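Local coordinates for putative uncharacterized protein (Mycobacterium avium, PDB 2Z6V) that probably transfers a sulfuryl group from the donor PAPS to an acceptor molecule, as members of the sulfotransferase family do, at residues Met339-Met344 and Asp376-Asn381; Arg330-Tyr335 and Met347-Glu352; Pro319-Glu324 and Phe399-Asp404. All coordinates share one frame; numbering follows the deposited sequence.

Contact 1. Residues Met339-Met344 and Asp376-Asn381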
loop_
_atom_site.group_PDB
_atom_site.type_symbol
_atom_site.label_atom_id
_atom_site.label_comp_id
_atom_site.label_asym_id
_atom_site.label_seq_id
_atom_site.Cartn_x
_atom_site.Cartn_y
_atom_site.Cartn_z
ATOM N N MET A 339 -17.288 9.762 4.663
ATOM C CA MET A 339 -16.178 10.488 4.072
ATOM C C MET A 339 -16.647 11.303 2.859
ATOM O O MET A 339 -16.042 12.318 2.515
ATOM C CB MET A 339 -15.093 9.492 3.657
ATOM C CG MET A 339 -13.680 9.970 3.898
ATOM S SD MET A 339 -13.387 10.393 5.631
ATOM C CE MET A 339 -12.209 11.762 5.461
ATOM N N MET A 340 -17.725 10.854 2.219
ATOM C CA MET A 340 -18.279 11.539 1.050
ATOM C C MET A 340 -19.204 12.691 1.438
ATOM O O MET A 340 -19.097 13.790 0.894
ATOM C CB MET A 340 -19.063 10.556 0.176
ATOM C CG MET A 340 -18.236 9.434 -0.431
ATOM S SD MET A 340 -16.916 10.026 -1.512
ATOM C CE MET A 340 -15.474 9.905 -0.393
ATOM N N ARG A 341 -20.111 12.433 2.376
ATOM C CA ARG A 341 -21.067 13.441 2.828
ATOM C C ARG A 341 -20.464 14.552 3.678
ATOM O O ARG A 341 -20.925 15.691 3.630
ATOM C CB ARG A 341 -22.210 12.777 3.602
ATOM C CG ARG A 341 -23.117 11.914 2.736
ATOM C CD ARG A 341 -24.268 11.318 3.540
ATOM N NE ARG A 341 -25.269 10.691 2.678
ATOM C CZ ARG A 341 -25.047 9.622 1.919
ATOM N NH1 ARG A 341 -23.851 9.044 1.909
ATOM N NH2 ARG A 341 -26.021 9.135 1.159
ATOM N N ASP A 342 -19.438 14.237 4.458
ATOM C CA ASP A 342 -18.831 15.265 5.289
ATOM C C ASP A 342 -17.498 14.831 5.890
ATOM O O ASP A 342 -17.426 14.396 7.040
ATOM C CB ASP A 342 -19.810 15.669 6.395
ATOM C CG ASP A 342 -19.364 16.904 7.147
ATOM O OD1 ASP A 342 -18.433 17.595 6.666
ATOM O OD2 ASP A 342 -19.955 17.188 8.212
ATOM N N PRO A 343 -16.416 14.956 5.108
ATOM C CA PRO A 343 -15.073 14.580 5.550
ATOM C C PRO A 343 -14.546 15.399 6.732
ATOM O O PRO A 343 -13.896 14.849 7.627
ATOM C CB PRO A 343 -14.236 14.764 4.285
ATOM C CG PRO A 343 -14.946 15.874 3.577
ATOM C CD PRO A 343 -16.386 15.468 3.728
ATOM N N MET A 344 -14.815 16.704 6.738
ATOM C CA MET A 344 -14.345 17.552 7.828
ATOM C C MET A 344 -14.892 17.084 9.167
ATOM O O MET A 344 -14.228 17.217 10.196
ATOM C CB MET A 344 -14.731 19.015 7.594
ATOM C CG MET A 344 -13.823 19.734 6.616
ATOM S SD MET A 344 -12.070 19.431 6.968
ATOM C CE MET A 344 -11.750 20.607 8.279
ATOM N N ASP A 376 -16.209 12.334 -5.747
ATOM C CA ASP A 376 -17.341 11.676 -6.393
ATOM C C ASP A 376 -18.496 11.472 -5.413
ATOM O O ASP A 376 -18.356 10.792 -4.395
ATOM C CB ASP A 376 -16.912 10.320 -6.975
ATOM C CG ASP A 376 -15.946 10.459 -8.146
ATOM O OD1 ASP A 376 -15.544 9.419 -8.715
ATOM O OD2 ASP A 376 -15.588 11.602 -8.500
ATOM N N ARG A 377 -19.635 12.073 -5.732
ATOM C CA ARG A 377 -20.829 11.975 -4.905
ATOM C C ARG A 377 -21.106 10.508 -4.573
ATOM O O ARG A 377 -20.707 9.612 -5.317
ATOM C CB ARG A 377 -22.018 12.571 -5.667
ATOM C CG ARG A 377 -23.204 12.977 -4.808
ATOM C CD ARG A 377 -24.339 13.514 -5.676
ATOM N NE ARG A 377 -25.303 14.305 -4.911
ATOM C CZ ARG A 377 -25.040 15.497 -4.377
ATOM N NH1 ARG A 377 -23.840 16.046 -4.522
ATOM N NH2 ARG A 377 -25.978 16.142 -3.696
ATOM N N PHE A 378 -21.773 10.262 -3.449
ATOM C CA PHE A 378 -22.110 8.898 -3.053
ATOM C C PHE A 378 -23.231 8.451 -3.987
ATOM O O PHE A 378 -24.248 9.132 -4.103
ATOM C CB PHE A 378 -22.575 8.874 -1.588
ATOM C CG PHE A 378 -22.913 7.497 -1.069
ATOM C CD1 PHE A 378 -24.128 6.895 -1.382
ATOM C CD2 PHE A 378 -22.007 6.799 -0.274
ATOM C CE1 PHE A 378 -24.437 5.620 -0.910
ATOM C CE2 PHE A 378 -22.304 5.524 0.202
ATOM C CZ PHE A 378 -23.522 4.934 -0.117
ATOM N N ALA A 379 -23.049 7.319 -4.660
ATOM C CA ALA A 379 -24.067 6.842 -5.590
ATOM C C ALA A 379 -24.241 5.330 -5.596
ATOM O O ALA A 379 -23.288 4.580 -5.374
ATOM C CB ALA A 379 -23.739 7.330 -6.997
ATOM N N LEU A 380 -25.471 4.892 -5.862
ATOM C CA LEU A 380 -25.799 3.471 -5.914
ATOM C C LEU A 380 -25.907 2.971 -7.352
ATOM O O LEU A 380 -26.680 3.498 -8.149
ATOM C CB LEU A 380 -27.122 3.189 -5.192
ATOM C CG LEU A 380 -27.195 3.351 -3.670
ATOM C CD1 LEU A 380 -27.055 4.816 -3.284
ATOM C CD2 LEU A 380 -28.522 2.800 -3.178
ATOM N N ASN A 381 -25.121 1.950 -7.673
ATOM C CA ASN A 381 -25.121 1.352 -9.000
ATOM C C ASN A 381 -24.995 -0.151 -8.814
ATOM O O ASN A 381 -24.677 -0.619 -7.722
ATOM C CB ASN A 381 -23.936 1.863 -9.822
ATOM C CG ASN A 381 -23.769 3.365 -9.733
ATOM O OD1 ASN A 381 -23.220 3.884 -8.762
ATOM N ND2 ASN A 381 -24.254 4.074 -10.744
#
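Arg341 and Phe378 meet as a cation-pi pair. The guanidinium carbon Arg341 CZ lies 4.6 Å from the centroid of the Phe378 ring and 25° off the ring normal. The group therefore sits over one face. It does not stack flat, because the guanidinium and ring planes are 60° apart. NH1 leads, with Arg341 NH1 3.5 Å from Phe378 CG. It stands above the near part of the ring rather than its centre. Arg341 NH2 is further along, 3.9 Å from Phe378 CD1. The arginine chain is extended from CG to NE, and this length carries its charged end from the helix to the ring.

The closer-packed part lies beside this pair, where the backbones approach at Met340 and Phe378. Both side chains set out toward the other segment, and Met340 CB is 4.3 Å from Phe378 CB. Met340 is bent at chi2 (-60°), which turns its sulfur onto the loop backbone. Met340 SD rests 3.3 Å from Asp376 O. This is packing against a carbonyl, not a hydrogen bond. Met340 also packs on Gln375, and Phe378 on Tyr336 and His337.

The other side is loose. Arg341 and Asp376 are exposed, and the Asp376 carboxylate turns from the helix. The contact lies at the surface. It joins the end of helix 336-341 to the loop between helices 360-371 and 392-405.

Arg341 NH2 forms a salt bridge with Glu409, and NH1 makes a weak hydrogen bond to His337 O. Between the two segments there are a cation-pi contact, apolar packing and a sulfur resting on a carbonyl oxygen. The guanidinium is thus set by an acid and an aromatic face together, and the Glu409 carboxylate probably offsets much of its positive charge.

Contact 2. Residues Arg330-Tyr335 and Met347-Glu352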
loop_
_atom_site.group_PDB
_atom_site.type_symbol
_atom_site.label_atom_id
_atom_site.label_comp_id
_atom_site.label_asym_id
_atom_site.label_seq_id
_atom_site.Cartn_x
_atom_site.Cartn_y
_atom_site.Cartn_z
ATOM N N ARG A 330 -9.656 0.440 20.367
ATOM C CA ARG A 330 -8.330 0.574 19.771
ATOM C C ARG A 330 -8.435 1.018 18.307
ATOM O O ARG A 330 -7.426 1.286 17.650
ATOM C CB ARG A 330 -7.571 -0.760 19.842
ATOM C CG ARG A 330 -7.061 -1.148 21.232
ATOM C CD ARG A 330 -6.065 -0.129 21.775
ATOM N NE ARG A 330 -4.930 0.098 20.879
ATOM C CZ ARG A 330 -3.971 -0.791 20.615
ATOM N NH1 ARG A 330 -3.992 -1.996 21.178
ATOM N NH2 ARG A 330 -2.976 -0.470 19.788
ATOM N N PHE A 331 -9.665 1.098 17.811
ATOM C CA PHE A 331 -9.917 1.477 16.427
ATOM C C PHE A 331 -10.802 2.711 16.278
ATOM O O PHE A 331 -11.547 3.083 17.188
ATOM C CB PHE A 331 -10.627 0.343 15.681
ATOM C CG PHE A 331 -9.886 -0.953 15.671
ATOM C CD1 PHE A 331 -9.118 -1.317 14.575
ATOM C CD2 PHE A 331 -9.980 -1.828 16.746
ATOM C CE1 PHE A 331 -8.450 -2.542 14.546
ATOM C CE2 PHE A 331 -9.319 -3.054 16.732
ATOM C CZ PHE A 331 -8.552 -3.413 15.628
ATOM N N PHE A 332 -10.698 3.342 15.112
ATOM C CA PHE A 332 -11.552 4.467 14.777
ATOM C C PHE A 332 -12.200 3.971 13.495
ATOM O O PHE A 332 -11.509 3.460 12.618
ATOM C CB PHE A 332 -10.783 5.751 14.463
ATOM C CG PHE A 332 -11.691 6.880 14.070
ATOM C CD1 PHE A 332 -12.267 7.695 15.042
ATOM C CD2 PHE A 332 -12.091 7.037 12.744
ATOM C CE1 PHE A 332 -13.235 8.638 14.701
ATOM C CE2 PHE A 332 -13.061 7.978 12.390
ATOM C CZ PHE A 332 -13.635 8.779 13.370
ATOM N N HIS A 333 -13.512 4.102 13.371
ATOM C CA HIS A 333 -14.140 3.609 12.159
ATOM C C HIS A 333 -14.505 4.685 11.167
ATOM O O HIS A 333 -15.364 5.528 11.406
ATOM C CB HIS A 333 -15.347 2.740 12.505
ATOM C CG HIS A 333 -14.972 1.513 13.269
ATOM N ND1 HIS A 333 -15.322 1.321 14.588
ATOM C CD2 HIS A 333 -14.185 0.466 12.930
ATOM C CE1 HIS A 333 -14.763 0.208 15.029
ATOM N NE2 HIS A 333 -14.067 -0.329 14.043
ATOM N N MET A 334 -13.819 4.640 10.039
ATOM C CA MET A 334 -14.027 5.598 8.977
ATOM C C MET A 334 -14.847 4.945 7.868
ATOM O O MET A 334 -14.393 4.011 7.208
ATOM C CB MET A 334 -12.671 6.056 8.458
ATOM C CG MET A 334 -12.728 7.086 7.373
ATOM S SD MET A 334 -11.052 7.479 6.916
ATOM C CE MET A 334 -10.627 6.040 5.899
ATOM N N TYR A 335 -16.064 5.440 7.682
ATOM C CA TYR A 335 -16.968 4.912 6.672
ATOM C C TYR A 335 -16.896 5.718 5.389
ATOM O O TYR A 335 -16.848 6.948 5.412
ATOM C CB TYR A 335 -18.403 4.923 7.201
ATOM C CG TYR A 335 -18.623 4.001 8.379
ATOM C CD1 TYR A 335 -18.976 2.664 8.188
ATOM C CD2 TYR A 335 -18.451 4.457 9.686
ATOM C CE1 TYR A 335 -19.157 1.800 9.277
ATOM C CE2 TYR A 335 -18.624 3.607 10.778
ATOM C CZ TYR A 335 -18.978 2.282 10.569
ATOM O OH TYR A 335 -19.162 1.448 11.651
ATOM N N MET A 347 -12.773 14.172 10.318
ATOM C CA MET A 347 -11.472 14.614 10.796
ATOM C C MET A 347 -11.506 15.080 12.247
ATOM O O MET A 347 -10.676 14.665 13.059
ATOM C CB MET A 347 -10.926 15.730 9.899
ATOM C CG MET A 347 -10.781 15.343 8.418
ATOM S SD MET A 347 -9.871 13.781 8.115
ATOM C CE MET A 347 -8.235 14.194 8.724
ATOM N N ARG A 348 -12.466 15.936 12.580
ATOM C CA ARG A 348 -12.578 16.436 13.942
ATOM C C ARG A 348 -12.747 15.284 14.916
ATOM O O ARG A 348 -12.151 15.279 15.992
ATOM C CB ARG A 348 -13.762 17.400 14.068
ATOM C CG ARG A 348 -13.667 18.576 13.126
ATOM C CD ARG A 348 -14.587 19.731 13.497
ATOM N NE ARG A 348 -14.642 20.669 12.383
ATOM C CZ ARG A 348 -15.468 20.540 11.351
ATOM N NH1 ARG A 348 -16.323 19.521 11.309
ATOM N NH2 ARG A 348 -15.407 21.396 10.336
ATOM N N ARG A 349 -13.559 14.304 14.531
ATOM C CA ARG A 349 -13.795 13.149 15.381
ATOM C C ARG A 349 -12.559 12.268 15.480
ATOM O O ARG A 349 -12.329 11.629 16.507
ATOM C CB ARG A 349 -14.986 12.347 14.862
ATOM C CG ARG A 349 -16.317 13.007 15.175
ATOM C CD ARG A 349 -17.365 12.630 14.154
ATOM N NE ARG A 349 -17.562 11.192 14.119
ATOM C CZ ARG A 349 -17.833 10.510 13.017
ATOM N NH1 ARG A 349 -17.935 11.147 11.860
ATOM N NH2 ARG A 349 -18.000 9.196 13.078
ATOM N N ILE A 350 -11.768 12.226 14.414
ATOM C CA ILE A 350 -10.543 11.440 14.427
ATOM C C ILE A 350 -9.605 12.114 15.412
ATOM O O ILE A 350 -8.999 11.454 16.253
ATOM C CB ILE A 350 -9.865 11.399 13.041
ATOM C CG1 ILE A 350 -10.544 10.340 12.169
ATOM C CG2 ILE A 350 -8.364 11.111 13.186
ATOM C CD1 ILE A 350 -10.072 10.343 10.728
ATOM N N TYR A 351 -9.491 13.434 15.309
ATOM C CA TYR A 351 -8.618 14.168 16.208
ATOM C C TYR A 351 -9.064 14.049 17.669
ATOM O O TYR A 351 -8.224 13.916 18.565
ATOM C CB TYR A 351 -8.522 15.635 15.786
ATOM C CG TYR A 351 -7.439 15.902 14.758
ATOM C CD1 TYR A 351 -7.524 15.378 13.466
ATOM C CD2 TYR A 351 -6.321 16.678 15.079
ATOM C CE1 TYR A 351 -6.528 15.616 12.521
ATOM C CE2 TYR A 351 -5.317 16.922 14.140
ATOM C CZ TYR A 351 -5.428 16.388 12.863
ATOM O OH TYR A 351 -4.431 16.614 11.936
ATOM N N GLU A 352 -10.374 14.084 17.913
ATOM C CA GLU A 352 -10.883 13.949 19.279
ATOM C C GLU A 352 -10.483 12.575 19.797
ATOM O O GLU A 352 -9.938 12.436 20.890
ATOM C CB GLU A 352 -12.406 14.055 19.320
ATOM C CG GLU A 352 -12.964 15.387 18.877
ATOM C CD GLU A 352 -14.482 15.366 18.796
ATOM O OE1 GLU A 352 -15.071 16.387 18.362
ATOM O OE2 GLU A 352 -15.081 14.323 19.167
#
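Phe332 turns one face of its ring to Ile350. The touching branch is the methylene CG1, which makes a CH-pi contact. Ile350 CG1 lies 3.6 Å from the centroid of the Phe332 ring, 18° off the ring normal. It sits slightly toward the rim, and its nearest ring atom is Phe332 CE2, 3.5 Å from Ile350 CG1. The two side chains run at about a right angle, so the isoleucine branch passes across the ring. Phe332 CG is trans to the main-chain nitrogen (chi1 178°), which sends the ring straight out from the strand to the helix. The terminal methyl is less close, with Ile350 CD1 4.2 Å from Phe332 CE2.

Arg349, one residue earlier, meets the far end of the same ring. Its contact is through backbone and CB. Phe332 CE1 is 3.6 Å from Arg349 O, and Phe332 CZ is 4.1 Å from Arg349 CB. The carbonyl approaches the ring at a slant.

The strand 331-335 is an outermost strand of a parallel five-stranded sheet with order 2-3-1-4-5, as in the P-loop-like alpha/beta fold of sulfotransferases. Helix 343-353 packs against this strand. Ile350 also touches Ile122 of helix 120-126, which follows the central strand 109-113. In this family the loop between that strand and helix usually binds the phosphosulfate of the donor.

Another ring, that of Trp353, meets Phe332 with the planes at about 60°. Phe332 and Ile350 are both buried. Arg349 is partly exposed, and its chain bends before the charged end. There Arg349 NH1 forms salt bridges with Glu338 and Asp345, which hold the guanidinium beside the helices that follow the strand.

Contact 3. Residues Pro319-Glu324 and Phe399-Asp404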
loop_
_atom_site.group_PDB
_atom_site.type_symbol
_atom_site.label_atom_id
_atom_site.label_comp_id
_atom_site.label_asym_id
_atom_site.label_seq_id
_atom_site.Cartn_x
_atom_site.Cartn_y
_atom_site.Cartn_z
ATOM N N PRO A 319 -8.586 -8.621 10.972
ATOM C CA PRO A 319 -8.814 -7.516 11.907
ATOM C C PRO A 319 -10.010 -7.756 12.832
ATOM O O PRO A 319 -10.021 -7.269 13.956
ATOM C CB PRO A 319 -8.993 -6.311 10.983
ATOM C CG PRO A 319 -9.565 -6.912 9.754
ATOM C CD PRO A 319 -8.758 -8.168 9.580
ATOM N N LEU A 320 -11.015 -8.502 12.380
ATOM C CA LEU A 320 -12.159 -8.773 13.252
ATOM C C LEU A 320 -11.716 -9.548 14.498
ATOM O O LEU A 320 -12.146 -9.243 15.615
ATOM C CB LEU A 320 -13.253 -9.545 12.507
ATOM C CG LEU A 320 -14.221 -8.626 11.748
ATOM C CD1 LEU A 320 -15.036 -9.418 10.734
ATOM C CD2 LEU A 320 -15.122 -7.911 12.740
ATOM N N ARG A 321 -10.854 -10.543 14.306
ATOM C CA ARG A 321 -10.350 -11.333 15.421
ATOM C C ARG A 321 -9.510 -10.473 16.358
ATOM O O ARG A 321 -9.621 -10.592 17.580
ATOM C CB ARG A 321 -9.496 -12.506 14.920
ATOM C CG ARG A 321 -10.262 -13.561 14.135
ATOM C CD ARG A 321 -11.463 -14.107 14.917
ATOM N NE ARG A 321 -12.718 -13.739 14.270
ATOM C CZ ARG A 321 -13.711 -13.083 14.865
ATOM N NH1 ARG A 321 -13.612 -12.716 16.134
ATOM N NH2 ARG A 321 -14.807 -12.781 14.181
ATOM N N ALA A 322 -8.668 -9.613 15.790
ATOM C CA ALA A 322 -7.805 -8.748 16.589
ATOM C C ALA A 322 -8.626 -7.775 17.422
ATOM O O ALA A 322 -8.271 -7.462 18.558
ATOM C CB ALA A 322 -6.851 -7.985 15.685
ATOM N N ARG A 323 -9.724 -7.302 16.841
ATOM C CA ARG A 323 -10.621 -6.364 17.505
ATOM C C ARG A 323 -11.336 -7.051 18.670
ATOM O O ARG A 323 -11.537 -6.460 19.735
ATOM C CB ARG A 323 -11.645 -5.831 16.494
ATOM C CG ARG A 323 -12.806 -5.056 17.093
ATOM C CD ARG A 323 -13.684 -4.479 15.998
ATOM N NE ARG A 323 -14.834 -3.754 16.535
ATOM C CZ ARG A 323 -15.891 -4.340 17.082
ATOM N NH1 ARG A 323 -15.943 -5.663 17.159
ATOM N NH2 ARG A 323 -16.890 -3.606 17.559
ATOM N N GLU A 324 -11.715 -8.304 18.462
ATOM C CA GLU A 324 -12.398 -9.054 19.500
ATOM C C GLU A 324 -11.470 -9.218 20.702
ATOM O O GLU A 324 -11.907 -9.185 21.854
ATOM C CB GLU A 324 -12.823 -10.429 18.967
ATOM C CG GLU A 324 -13.444 -11.332 20.019
ATOM C CD GLU A 324 -14.055 -12.594 19.440
ATOM O OE1 GLU A 324 -13.358 -13.320 18.697
ATOM O OE2 GLU A 324 -15.238 -12.869 19.736
ATOM N N PHE A 399 -18.709 -11.819 4.248
ATOM C CA PHE A 399 -18.851 -10.555 4.963
ATOM C C PHE A 399 -20.024 -10.500 5.929
ATOM O O PHE A 399 -20.371 -9.426 6.422
ATOM C CB PHE A 399 -19.003 -9.410 3.956
ATOM C CG PHE A 399 -17.967 -9.412 2.867
ATOM C CD1 PHE A 399 -16.622 -9.197 3.163
ATOM C CD2 PHE A 399 -18.336 -9.625 1.543
ATOM C CE1 PHE A 399 -15.662 -9.192 2.154
ATOM C CE2 PHE A 399 -17.387 -9.622 0.529
ATOM C CZ PHE A 399 -16.047 -9.404 0.834
ATOM N N ALA A 400 -20.636 -11.648 6.197
ATOM C CA ALA A 400 -21.783 -11.714 7.100
ATOM C C ALA A 400 -21.504 -11.028 8.431
ATOM O O ALA A 400 -22.193 -10.077 8.798
ATOM C CB ALA A 400 -22.178 -13.166 7.333
ATOM N N GLU A 401 -20.493 -11.514 9.148
ATOM C CA GLU A 401 -20.129 -10.946 10.442
ATOM C C GLU A 401 -19.787 -9.477 10.268
ATOM O O GLU A 401 -20.339 -8.614 10.940
ATOM C CB GLU A 401 -18.917 -11.672 11.029
ATOM C CG GLU A 401 -18.655 -11.341 12.493
ATOM C CD GLU A 401 -17.229 -11.646 12.930
ATOM O OE1 GLU A 401 -16.651 -12.655 12.466
ATOM O OE2 GLU A 401 -16.691 -10.875 13.757
ATOM N N TYR A 402 -18.866 -9.212 9.351
ATOM C CA TYR A 402 -18.416 -7.863 9.049
ATOM C C TYR A 402 -19.567 -6.866 8.907
ATOM O O TYR A 402 -19.570 -5.812 9.545
ATOM C CB TYR A 402 -17.595 -7.884 7.759
ATOM C CG TYR A 402 -17.014 -6.543 7.375
ATOM C CD1 TYR A 402 -16.077 -5.915 8.191
ATOM C CD2 TYR A 402 -17.389 -5.908 6.190
ATOM C CE1 TYR A 402 -15.525 -4.693 7.840
ATOM C CE2 TYR A 402 -16.842 -4.683 5.830
ATOM C CZ TYR A 402 -15.910 -4.083 6.661
ATOM O OH TYR A 402 -15.348 -2.873 6.327
ATOM N N LEU A 403 -20.537 -7.192 8.058
ATOM C CA LEU A 403 -21.672 -6.301 7.843
ATOM C C LEU A 403 -22.550 -6.250 9.077
ATOM O O LEU A 403 -23.261 -5.271 9.307
ATOM C CB LEU A 403 -22.501 -6.758 6.637
ATOM C CG LEU A 403 -21.860 -6.526 5.266
ATOM C CD1 LEU A 403 -22.677 -7.206 4.188
ATOM C CD2 LEU A 403 -21.756 -5.032 5.004
ATOM N N ASP A 404 -22.486 -7.303 9.882
ATOM C CA ASP A 404 -23.291 -7.365 11.085
ATOM C C ASP A 404 -22.714 -6.540 12.227
ATOM O O ASP A 404 -23.459 -5.972 13.030
ATOM C CB ASP A 404 -23.452 -8.812 11.537
ATOM C CG ASP A 404 -24.347 -8.933 12.740
ATOM O OD1 ASP A 404 -25.536 -8.561 12.623
ATOM O OD2 ASP A 404 -23.863 -9.387 13.799
#
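Arg321 NH2 is gripped by the carboxylate of Glu401. The salt bridge runs from Arg321 NH2 to Glu401 OE1 at 2.5 Å, and Glu401 OE2 lies 2.7 Å from the same Arg321 NH2. At this resolution such short lengths are no sign of extra strength. One nitrogen thus faces both oxygens. The carboxylate comes in at the guanidinium edge, with the two planes 33° apart. Glu401 CG is opposite the backbone N (chi1 -168°) and the chain stays extended, so it reaches straight across. Arg321 instead curls, bent at chi2 and chi3.

Its other terminal nitrogen serves its own helix. Arg321 NH1 forms a salt bridge to Glu324 OE1 at 2.6 Å, which completes a three-residue network.

Leu320 fills the inner side. Its methyl groups pack beside the acid, with Leu320 CD2 3.5 Å from Glu401 OE2. Leu320 CD1 lies 4.2 Å from Tyr402 CB, near the plane of the tyrosine ring at its edge. Beyond, Leu320 and Tyr402 both touch Trp270 of strand 267-272, and Tyr402 OH is hydrogen-bonded to His272 ND1.

The helical segments cross at 50°, their axes 11.7 Å apart at closest. At this spacing long side chains make the polar link. The bridge ties helix 392-405 to helix 301-326, and an arginine shared by two acids would probably favour their ionised forms.

Overall arrangement
From the N terminus, contact 3 opens first, on helix 301-326. The chain then forms the outermost strand 331-335, where contact 2 opens, and helix 336-341, where contact 1 opens. Contact 2 closes a short loop on helix 343-353. Contact 1 closes later, on the loop after helix 360-371, so contacts 1 and 2 cross. Both are nested within the long loop that contact 3 closes on helix 392-405. Contacts 1 and 2 touch through Met339 and Met334. Contacts 2 and 3 touch through Phe331 and Arg323. Contacts 1 and 3 stay apart, their nearest atoms about 11 Å from each other. Together they tie the sheet edge to its flanking helices and the C-terminal region.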